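Side-chain contacts in chemotactic transducer PctC (Pseudomonas aeruginosa, PDB 5LTV), which binds gamma-aminobutyrate through its Cache ligand-binding domain and, as a chemotactic transducer, probably relays that binding to the bacterium's chemotaxis machinery: residues Phe139-Ala142 against Gln147-Ala150; Asp71-Ala76 against Val155-Gln160; Glu61-Gln66 against Pro85-Asn90; Ala176-Leu181 against Gly187-Val192. One frame throughout, in Å; residues are numbered along the deposited sequence.

Contacts 1 and 4 are buried and carry hydrogen bonds, backbone to backbone where contact 1 pairs two strands of the ligand-binding sheet, side-chain amide to backbone where contact 4 ties a helix end to the second five-stranded sheet. Contact 3 is also buried, but no hydrogen bond crosses it, and the end of a phenylalanine ring meets a leucine and a glutamine amide of the long helix 34-68. Contact 2 lies at the surface, with a single proline-histidine touch. Contacts 1 and 2 share strand 147-157, their centres 26 Å apart. Contacts 2 and 3 meet where V155 CG1 lies 3.9 Å from A64 O, while contacts 2 and 4 fall on opposite sides of the chain's centre.

Contact 1: Phe139-Ala142 against Gln147-Ala150; sequences FVDA and QILA. With ABU (gamma-amino-butanoic acid), chain H; SO4 (sulfate ion), chain I.
F139 and I148 form an antiparallel hydrogen-bonded pair in the hairpin of strands 134-140 and 147-157, at the edge of the Cache domain's ligand-binding sheet. F139 N donates to I148 O and I148 N to F139 O, both at 2.8 Å and both nearly straight. From its CB, 3.5 Å from O1 of a sulfate ion, the F139 side chain leaves with CG set between the backbone N and the carbonyl carbon (chi1 60°), which folds the ring back over the neighbouring strand. CD2 lies near sulfate O4 and CD1 near the I148 carbonyl oxygen. Farther out, CE1 meets A150 CB at 4.0 Å, while CE2 and CZ both touch I148 CD1. I148 CG1 lies over one ring face, 4.2 Å from the centroid and 17° off the normal, a CH-pi contact. I148 CD1 also packs on D141 CB, and D141 OD1 accepts from G143 N and T144 N, bonds that tie its carboxylate to the start of the following loop. F139, D141 and A142 all line the gamma-aminobutyrate site. The ligand's carboxylate O lies near the plane of the F139 ring at its edge, 3.6 Å from CE2, and accepts a hydrogen bond from A142 N at 3.0 Å.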
# COMPACT_ATOMS: atom_id res chain seq x y z
N PHE A 139 -3.14 -2.83 -7.11
CA PHE A 139 -4.25 -3.03 -8.02
C PHE A 139 -4.29 -1.80 -8.92
O PHE A 139 -3.41 -0.93 -8.85
CB PHE A 139 -5.57 -3.30 -7.27
CG PHE A 139 -6.00 -2.20 -6.34
CD1 PHE A 139 -5.49 -2.11 -5.03
CD2 PHE A 139 -6.95 -1.26 -6.77
CE1 PHE A 139 -5.88 -1.10 -4.18
CE2 PHE A 139 -7.39 -0.28 -5.91
CZ PHE A 139 -6.86 -0.17 -4.61
N VAL A 140 -5.29 -1.76 -9.79
CA VAL A 140 -5.46 -0.71 -10.79
C VAL A 140 -6.54 0.24 -10.31
O VAL A 140 -7.70 -0.17 -10.14
CB VAL A 140 -5.84 -1.30 -12.17
CG1 VAL A 140 -6.14 -0.15 -13.17
CG2 VAL A 140 -4.76 -2.21 -12.71
N ASP A 141 -6.18 1.51 -10.14
CA ASP A 141 -7.17 2.54 -9.77
C ASP A 141 -8.34 2.57 -10.76
O ASP A 141 -8.13 2.67 -11.97
CB ASP A 141 -6.46 3.89 -9.74
CG ASP A 141 -7.32 5.02 -9.25
OD1 ASP A 141 -8.45 5.24 -9.74
OD2 ASP A 141 -6.82 5.75 -8.37
N ALA A 142 -9.57 2.50 -10.24
CA ALA A 142 -10.74 2.42 -11.11
C ALA A 142 -11.00 3.71 -11.87
O ALA A 142 -11.72 3.69 -12.87
CB ALA A 142 -11.99 2.06 -10.32
N GLN A 147 -1.52 2.12 -11.54
CA GLN A 147 -1.22 1.09 -10.54
C GLN A 147 -1.01 1.72 -9.18
O GLN A 147 -0.07 2.52 -9.01
CB GLN A 147 0.03 0.31 -10.93
CG GLN A 147 -0.17 -0.63 -12.10
CD GLN A 147 1.09 -1.44 -12.42
OE1 GLN A 147 2.21 -1.02 -12.16
NE2 GLN A 147 0.88 -2.62 -12.96
N ILE A 148 -1.81 1.30 -8.20
CA ILE A 148 -1.77 1.86 -6.84
C ILE A 148 -1.83 0.75 -5.79
O ILE A 148 -2.07 -0.43 -6.07
CB ILE A 148 -2.92 2.85 -6.60
CG1 ILE A 148 -4.27 2.12 -6.73
CG2 ILE A 148 -2.81 4.05 -7.58
CD1 ILE A 148 -5.49 2.94 -6.25
N LEU A 149 -1.60 1.15 -4.55
CA LEU A 149 -1.96 0.31 -3.42
C LEU A 149 -2.64 1.22 -2.40
O LEU A 149 -2.46 2.44 -2.40
CB LEU A 149 -0.74 -0.46 -2.84
CG LEU A 149 0.45 0.18 -2.13
CD1 LEU A 149 0.00 0.59 -0.78
CD2 LEU A 149 1.65 -0.76 -1.99
N ALA A 150 -3.47 0.61 -1.56
CA ALA A 150 -4.26 1.37 -0.61
C ALA A 150 -4.01 0.87 0.81
O ALA A 150 -3.63 -0.28 1.03
CB ALA A 150 -5.75 1.30 -0.95
N ABU H . -8.72 6.46 -5.77
CD ABU H . -9.00 5.13 -6.39
CB ABU H . -10.41 4.66 -6.15
CG ABU H . -10.49 3.26 -5.58
C ABU H . -10.81 2.07 -6.46
O ABU H . -10.00 1.76 -7.37
OXT ABU H . -11.84 1.39 -6.19
S SO4 I . -8.25 -4.31 -10.28
O1 SO4 I . -6.82 -4.16 -10.47
O2 SO4 I . -8.55 -5.70 -9.94
O3 SO4 I . -8.94 -3.86 -11.50
O4 SO4 I . -8.70 -3.46 -9.19

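Contact 2: Asp71-Ala76 against Val155-Gln160; sequences DQPDEA and VRHAGQ
P73 and H157 meet at the surface, joining the loop before helix 75-82 to the end of strand 147-157. In sequence order, V155 turns its side chain to A64 and L67 of helix 34-68, and R156, in one of its two modelled conformers, points away towards D131; neither takes part. H157 carries the contact from the second segment. Its CG stands anti to the backbone N (chi1 175°), and the imidazole reaches across to P73, the centre of an inverse gamma turn: CD2 lies 3.8 Å from P73 CG, and NE2 is 4.2 Å from P73 CD. The proline CG is 4.2 Å from the imidazole centroid and 29° off the normal, an off-centre CH-pi approach. H157 NE2 also comes within 3.9 Å of D71 O, too long for a hydrogen bond. Beyond it, A158 and G159 form the corners of a type I' turn, closed by H157 N to Q160 O at 2.8 Å and Q160 N to H157 O at 3.0 Å. H157 ND1 is hydrogen-bonded to A68 O, so the ring is held through one nitrogen while its CD2 side rests on proline. Across the two segments the chemistry is therefore dispersive, with no polar bond and only 117 Å² buried.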
# COMPACT_ATOMS: atom_id res chain seq x y z
N ASP A 71 -19.70 14.47 15.27
CA ASP A 71 -21.01 14.37 15.90
C ASP A 71 -22.12 14.17 14.89
O ASP A 71 -23.10 13.47 15.17
CB ASP A 71 -21.24 15.60 16.78
CG ASP A 71 -20.45 15.52 18.09
OD1 ASP A 71 -20.34 14.40 18.66
OD2 ASP A 71 -19.93 16.55 18.56
N GLN A 72 -21.99 14.75 13.70
CA GLN A 72 -22.98 14.62 12.64
C GLN A 72 -22.25 14.17 11.39
O GLN A 72 -21.71 15.00 10.63
CB GLN A 72 -23.73 15.95 12.43
CG GLN A 72 -24.87 15.88 11.42
CD GLN A 72 -26.01 14.93 11.84
OE1 GLN A 72 -26.63 15.08 12.91
NE2 GLN A 72 -26.28 13.94 10.99
N PRO A 73 -22.21 12.98 11.15
CA PRO A 73 -21.46 12.50 9.97
C PRO A 73 -22.31 12.46 8.70
O PRO A 73 -22.56 11.40 8.15
CB PRO A 73 -21.04 11.10 10.42
CG PRO A 73 -22.22 10.62 11.25
CD PRO A 73 -22.83 11.88 11.90
N ASP A 74 -22.75 13.63 8.25
CA ASP A 74 -23.42 13.80 6.97
C ASP A 74 -22.37 14.06 5.88
O ASP A 74 -21.18 14.16 6.16
CB ASP A 74 -24.45 14.92 7.06
CG ASP A 74 -23.83 16.29 7.37
OD1 ASP A 74 -22.60 16.41 7.54
OD2 ASP A 74 -24.59 17.27 7.49
N GLU A 75 -22.83 14.23 4.62
CA GLU A 75 -21.93 14.29 3.47
C GLU A 75 -21.03 15.51 3.52
O GLU A 75 -19.85 15.46 3.13
CB GLU A 75 -22.73 14.32 2.17
CG GLU A 75 -23.35 13.00 1.77
CD GLU A 75 -22.39 11.85 1.99
OE1 GLU A 75 -21.24 11.90 1.48
OE2 GLU A 75 -22.80 10.89 2.68
N ALA A 76 -21.59 16.65 3.91
CA ALA A 76 -20.83 17.89 3.89
C ALA A 76 -19.72 17.87 4.94
O ALA A 76 -18.61 18.33 4.69
CB ALA A 76 -21.78 19.07 4.09
N VAL A 155 -14.65 2.28 9.50
CA VAL A 155 -15.00 3.44 10.32
C VAL A 155 -16.38 3.20 10.92
O VAL A 155 -17.36 3.00 10.18
CB VAL A 155 -15.01 4.74 9.48
CG1 VAL A 155 -15.28 5.98 10.38
CG2 VAL A 155 -13.71 4.88 8.69
N ARG A 156 -16.46 3.19 12.24
CA ARG A 156 -17.73 3.10 12.95
C ARG A 156 -18.02 4.44 13.61
O ARG A 156 -17.10 5.20 13.94
CB ARG A 156 -17.72 1.96 14.00
CG ARG A 156 -17.79 0.52 13.42
CD ARG A 156 -17.57 -0.55 14.51
NE ARG A 156 -17.60 -1.94 14.00
CZ ARG A 156 -16.55 -2.59 13.49
NH1 ARG A 156 -15.36 -2.00 13.40
NH2 ARG A 156 -16.69 -3.83 13.06
N HIS A 157 -19.30 4.76 13.76
CA HIS A 157 -19.72 5.92 14.52
C HIS A 157 -20.71 5.45 15.57
O HIS A 157 -21.69 4.78 15.24
CB HIS A 157 -20.34 7.00 13.62
CG HIS A 157 -20.89 8.16 14.39
ND1 HIS A 157 -20.11 8.93 15.23
CD2 HIS A 157 -22.15 8.63 14.50
CE1 HIS A 157 -20.86 9.86 15.79
NE2 HIS A 157 -22.10 9.70 15.36
N ALA A 158 -20.40 5.73 16.84
CA ALA A 158 -21.21 5.22 17.96
C ALA A 158 -21.47 3.71 17.84
O ALA A 158 -22.55 3.22 18.17
CB ALA A 158 -22.54 5.98 18.05
N GLY A 159 -20.47 2.97 17.31
CA GLY A 159 -20.57 1.52 17.24
C GLY A 159 -21.23 0.95 15.99
O GLY A 159 -21.23 -0.27 15.82
N GLN A 160 -21.78 1.79 15.12
CA GLN A 160 -22.43 1.41 13.87
C GLN A 160 -21.53 1.75 12.66
O GLN A 160 -20.94 2.84 12.59
CB GLN A 160 -23.77 2.14 13.74
CG GLN A 160 -24.75 1.82 14.89
CD GLN A 160 -25.15 0.35 14.86
OE1 GLN A 160 -24.89 -0.37 15.81
NE2 GLN A 160 -25.75 -0.08 13.77

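Contact 3: Glu61-Gln66 against Pro85-Asn90; sequences EGLASQ and PVFSRN
F87 directs its ring tip at L63 and Q66 of helix 34-68, and its CZ makes the closest contacts for the segment 85-90. The apolar part is the meeting of L63 with F87. L63 CB and F87 CZ are 4.1 Å apart, and L63 CD1 approaches the same CZ at an equal distance. Chi1 of 171° and chi2 of 51° bring L63 CD1 to CZ, beside CB, which the backbone already directs there. The amide-aromatic part is an edge approach: Q66 NE2 lies in the plane of the F87 ring, 3.6 Å from CZ, with amide and ring planes only 12° apart. The nitrogen therefore meets the rim of the ring, which argues against an N-H...pi bond. Polar bonds stay inside each segment or lead away. Q66 OE1 accepts from Q81 NE2, while Q66 NE2 makes a weak bond to G62 O, which also accepts from Q66 N and from S65 OG at 3.0 Å. On the other side, N90 ND2 donates to V86 O at 2.9 Å, in the carbonyl plane, and V86 CG1 lies over the centre of one F87 ring face. L63 and F87 both also pack on V94 of strand 93-98, and A64 faces L153 and V155 of strand 147-157, so the short, weakly bonded helical segment 85-90 and the long helix meet against the ligand-binding sheet.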
# COMPACT_ATOMS: atom_id res chain seq x y z
N GLU A 61 -5.08 5.86 9.81
CA GLU A 61 -5.64 5.65 11.13
C GLU A 61 -6.25 6.93 11.67
O GLU A 61 -7.33 6.91 12.29
CB GLU A 61 -4.57 5.13 12.10
CG GLU A 61 -4.37 3.66 12.04
CD GLU A 61 -2.94 3.19 12.32
OE1 GLU A 61 -2.63 2.01 12.03
OE2 GLU A 61 -2.11 3.98 12.84
N GLY A 62 -5.57 8.07 11.48
CA GLY A 62 -6.10 9.30 12.05
C GLY A 62 -7.32 9.80 11.31
O GLY A 62 -8.18 10.48 11.89
N LEU A 63 -7.42 9.46 10.01
CA LEU A 63 -8.59 9.82 9.22
C LEU A 63 -9.81 9.09 9.74
O LEU A 63 -10.88 9.67 9.90
CB LEU A 63 -8.36 9.49 7.73
CG LEU A 63 -9.58 9.63 6.79
CD1 LEU A 63 -10.28 10.97 6.93
CD2 LEU A 63 -9.16 9.49 5.30
N ALA A 64 -9.65 7.79 10.02
CA ALA A 64 -10.73 7.02 10.62
C ALA A 64 -11.15 7.57 11.97
O ALA A 64 -12.35 7.72 12.24
CB ALA A 64 -10.31 5.55 10.75
N SER A 65 -10.19 7.86 12.86
CA SER A 65 -10.59 8.42 14.16
C SER A 65 -11.25 9.79 14.00
O SER A 65 -12.25 10.07 14.66
CB SER A 65 -9.40 8.49 15.12
OG SER A 65 -8.32 9.22 14.59
N GLN A 66 -10.73 10.65 13.12
CA GLN A 66 -11.40 11.93 12.86
C GLN A 66 -12.85 11.74 12.45
O GLN A 66 -13.72 12.50 12.88
CB GLN A 66 -10.72 12.66 11.75
CG GLN A 66 -9.63 13.53 12.07
CD GLN A 66 -9.07 14.00 10.79
OE1 GLN A 66 -9.63 14.89 10.18
NE2 GLN A 66 -7.95 13.43 10.39
N PRO A 85 -5.52 19.68 3.47
CA PRO A 85 -4.41 19.58 2.52
C PRO A 85 -3.37 18.53 2.89
O PRO A 85 -2.65 18.04 2.01
CB PRO A 85 -3.79 21.00 2.52
CG PRO A 85 -4.89 21.91 3.03
CD PRO A 85 -5.82 21.07 3.89
N VAL A 86 -3.27 18.14 4.17
CA VAL A 86 -2.29 17.11 4.53
C VAL A 86 -2.57 15.81 3.77
O VAL A 86 -1.63 15.08 3.43
CB VAL A 86 -2.26 16.90 6.07
CG1 VAL A 86 -3.61 16.37 6.60
CG2 VAL A 86 -1.11 15.99 6.48
N PHE A 87 -3.84 15.51 3.48
CA PHE A 87 -4.20 14.31 2.75
C PHE A 87 -3.77 14.39 1.28
O PHE A 87 -3.21 13.44 0.74
CB PHE A 87 -5.72 14.05 2.88
CG PHE A 87 -6.14 13.73 4.30
CD1 PHE A 87 -5.39 12.80 5.05
CD2 PHE A 87 -7.22 14.39 4.92
CE1 PHE A 87 -5.74 12.52 6.39
CE2 PHE A 87 -7.56 14.10 6.23
CZ PHE A 87 -6.81 13.16 6.96
N SER A 88 -3.99 15.52 0.63
CA SER A 88 -3.62 15.61 -0.78
C SER A 88 -2.10 15.72 -0.94
O SER A 88 -1.56 15.26 -1.94
CB SER A 88 -4.34 16.75 -1.48
OG SER A 88 -4.08 18.00 -0.88
N ARG A 89 -1.41 16.27 0.05
CA ARG A 89 0.05 16.30 0.00
C ARG A 89 0.66 14.91 0.14
O ARG A 89 1.78 14.68 -0.33
CB ARG A 89 0.59 17.23 1.11
CG ARG A 89 0.39 18.73 0.78
CD ARG A 89 1.28 19.60 1.68
NE ARG A 89 1.00 19.36 3.09
CZ ARG A 89 0.27 20.17 3.84
NH1 ARG A 89 -0.21 21.26 3.31
NH2 ARG A 89 0.06 19.92 5.12
N ASN A 90 -0.00 13.97 0.82
CA ASN A 90 0.70 12.75 1.15
C ASN A 90 0.08 11.51 0.54
O ASN A 90 0.67 10.44 0.65
CB ASN A 90 0.81 12.58 2.67
CG ASN A 90 1.70 13.63 3.30
OD1 ASN A 90 2.91 13.68 3.04
ND2 ASN A 90 1.10 14.52 4.10

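Contact 4: Ala176-Leu181 against Gly187-Val192; sequences AILNSL and GYAFLV
N179 and A189 are brought together by two torsions: chi1 of -74° places the asparagine CG anti to its own carbonyl carbon, and chi2 of -89° turns the amide so that its oxygen and nitrogen both face the A189 backbone. A189 N donates to N179 OD1 at 3.0 Å, and N179 ND2 donates to A189 O at 2.9 Å, the N-H...O angle of the latter being 155°. The pairing is not quite flat. A189 N is tilted from the plane of the N179 carbonyl, and ND2 from that of the A189 carbonyl, although A189 O lies close to the N179 amide plane. N179 is the first residue to leave helical angles after helix 171-178, and its ND2 also makes a weak hydrogen bond to T175 O in the preceding turn. One residue earlier, L178 supplies the apolar half of the contact. Its CD2 rests on the strand backbone, 3.6 Å from F190 C, and meets L191 CB at 4.2 Å, while its CG is near A189 CB. L178 also packs on I49 of helix 34-68, so it is held between the long helix and strand 188-193, whereas A189 contacts L255 of strand 251-256. The asparagine amide thus pairs with both polar backbone atoms of A189, much as a neighbouring strand would. These two bonds fix the amide's flip, since exchanging OD1 and ND2 would set acceptor against acceptor and donor against donor.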
# COMPACT_ATOMS: atom_id res chain seq x y z
N ALA A 176 10.31 4.66 -6.19
CA ALA A 176 11.33 5.69 -6.01
C ALA A 176 11.93 5.66 -4.60
O ALA A 176 13.16 5.71 -4.45
CB ALA A 176 10.72 7.06 -6.29
N ILE A 177 11.08 5.63 -3.55
CA ILE A 177 11.59 5.54 -2.18
C ILE A 177 12.54 4.36 -2.04
O ILE A 177 13.62 4.48 -1.46
CB ILE A 177 10.45 5.42 -1.16
CG1 ILE A 177 9.38 6.48 -1.35
CG2 ILE A 177 11.02 5.52 0.26
CD1 ILE A 177 9.79 7.83 -0.85
N LEU A 178 12.12 3.19 -2.56
CA LEU A 178 12.89 1.95 -2.43
C LEU A 178 14.26 2.05 -3.08
O LEU A 178 15.25 1.56 -2.52
CB LEU A 178 12.10 0.80 -3.05
CG LEU A 178 12.39 -0.56 -2.49
CD1 LEU A 178 11.87 -0.69 -1.06
CD2 LEU A 178 11.75 -1.59 -3.39
N ASN A 179 14.34 2.68 -4.26
CA ASN A 179 15.57 2.80 -5.05
C ASN A 179 16.22 4.17 -4.93
O ASN A 179 16.69 4.74 -5.93
CB ASN A 179 15.28 2.50 -6.52
CG ASN A 179 15.07 1.03 -6.76
OD1 ASN A 179 16.02 0.29 -7.03
ND2 ASN A 179 13.82 0.58 -6.63
N SER A 180 16.30 4.73 -3.71
CA SER A 180 16.87 6.07 -3.59
C SER A 180 18.38 6.10 -3.81
O SER A 180 18.95 7.20 -3.89
CB SER A 180 16.50 6.69 -2.24
OG SER A 180 16.86 5.85 -1.14
N LEU A 181 19.05 4.95 -3.94
CA LEU A 181 20.47 4.93 -4.26
C LEU A 181 20.76 4.48 -5.68
O LEU A 181 21.14 3.34 -5.91
CB LEU A 181 21.21 4.01 -3.30
CG LEU A 181 22.01 4.74 -2.23
CD1 LEU A 181 22.69 3.71 -1.33
CD2 LEU A 181 23.03 5.72 -2.85
N GLY A 187 23.12 -2.44 -10.14
CA GLY A 187 22.21 -3.12 -9.23
C GLY A 187 20.93 -2.35 -8.94
O GLY A 187 20.81 -1.19 -9.32
N TYR A 188 19.97 -2.97 -8.25
CA TYR A 188 18.66 -2.35 -8.04
C TYR A 188 17.92 -3.08 -6.92
O TYR A 188 18.38 -4.09 -6.38
CB TYR A 188 17.84 -2.36 -9.33
CG TYR A 188 17.54 -3.73 -9.88
CD1 TYR A 188 18.45 -4.41 -10.69
CD2 TYR A 188 16.34 -4.35 -9.61
CE1 TYR A 188 18.16 -5.68 -11.20
CE2 TYR A 188 16.04 -5.60 -10.11
CZ TYR A 188 16.94 -6.26 -10.89
OH TYR A 188 16.59 -7.51 -11.35
N ALA A 189 16.75 -2.55 -6.56
CA ALA A 189 15.95 -3.12 -5.48
C ALA A 189 14.49 -3.25 -5.89
O ALA A 189 13.94 -2.35 -6.53
CB ALA A 189 16.07 -2.27 -4.21
N PHE A 190 13.84 -4.36 -5.53
CA PHE A 190 12.40 -4.44 -5.74
C PHE A 190 11.73 -4.99 -4.47
O PHE A 190 12.38 -5.23 -3.44
CB PHE A 190 12.08 -5.23 -7.02
CG PHE A 190 12.44 -6.68 -6.98
CD1 PHE A 190 13.74 -7.10 -7.29
CD2 PHE A 190 11.47 -7.63 -6.69
CE1 PHE A 190 14.06 -8.45 -7.28
CE2 PHE A 190 11.78 -8.98 -6.66
CZ PHE A 190 13.08 -9.40 -6.96
N LEU A 191 10.41 -5.11 -4.53
CA LEU A 191 9.63 -5.56 -3.39
C LEU A 191 8.78 -6.74 -3.82
O LEU A 191 8.18 -6.72 -4.88
CB LEU A 191 8.76 -4.42 -2.83
CG LEU A 191 8.21 -4.67 -1.42
CD1 LEU A 191 9.21 -4.26 -0.31
CD2 LEU A 191 6.91 -3.94 -1.24
N VAL A 192 8.74 -7.77 -2.98
CA VAL A 192 8.13 -9.05 -3.34
C VAL A 192 7.50 -9.64 -2.09
O VAL A 192 8.03 -9.50 -0.98
CB VAL A 192 9.16 -10.01 -3.99
CG1 VAL A 192 10.31 -10.31 -3.02
CG2 VAL A 192 8.51 -11.31 -4.42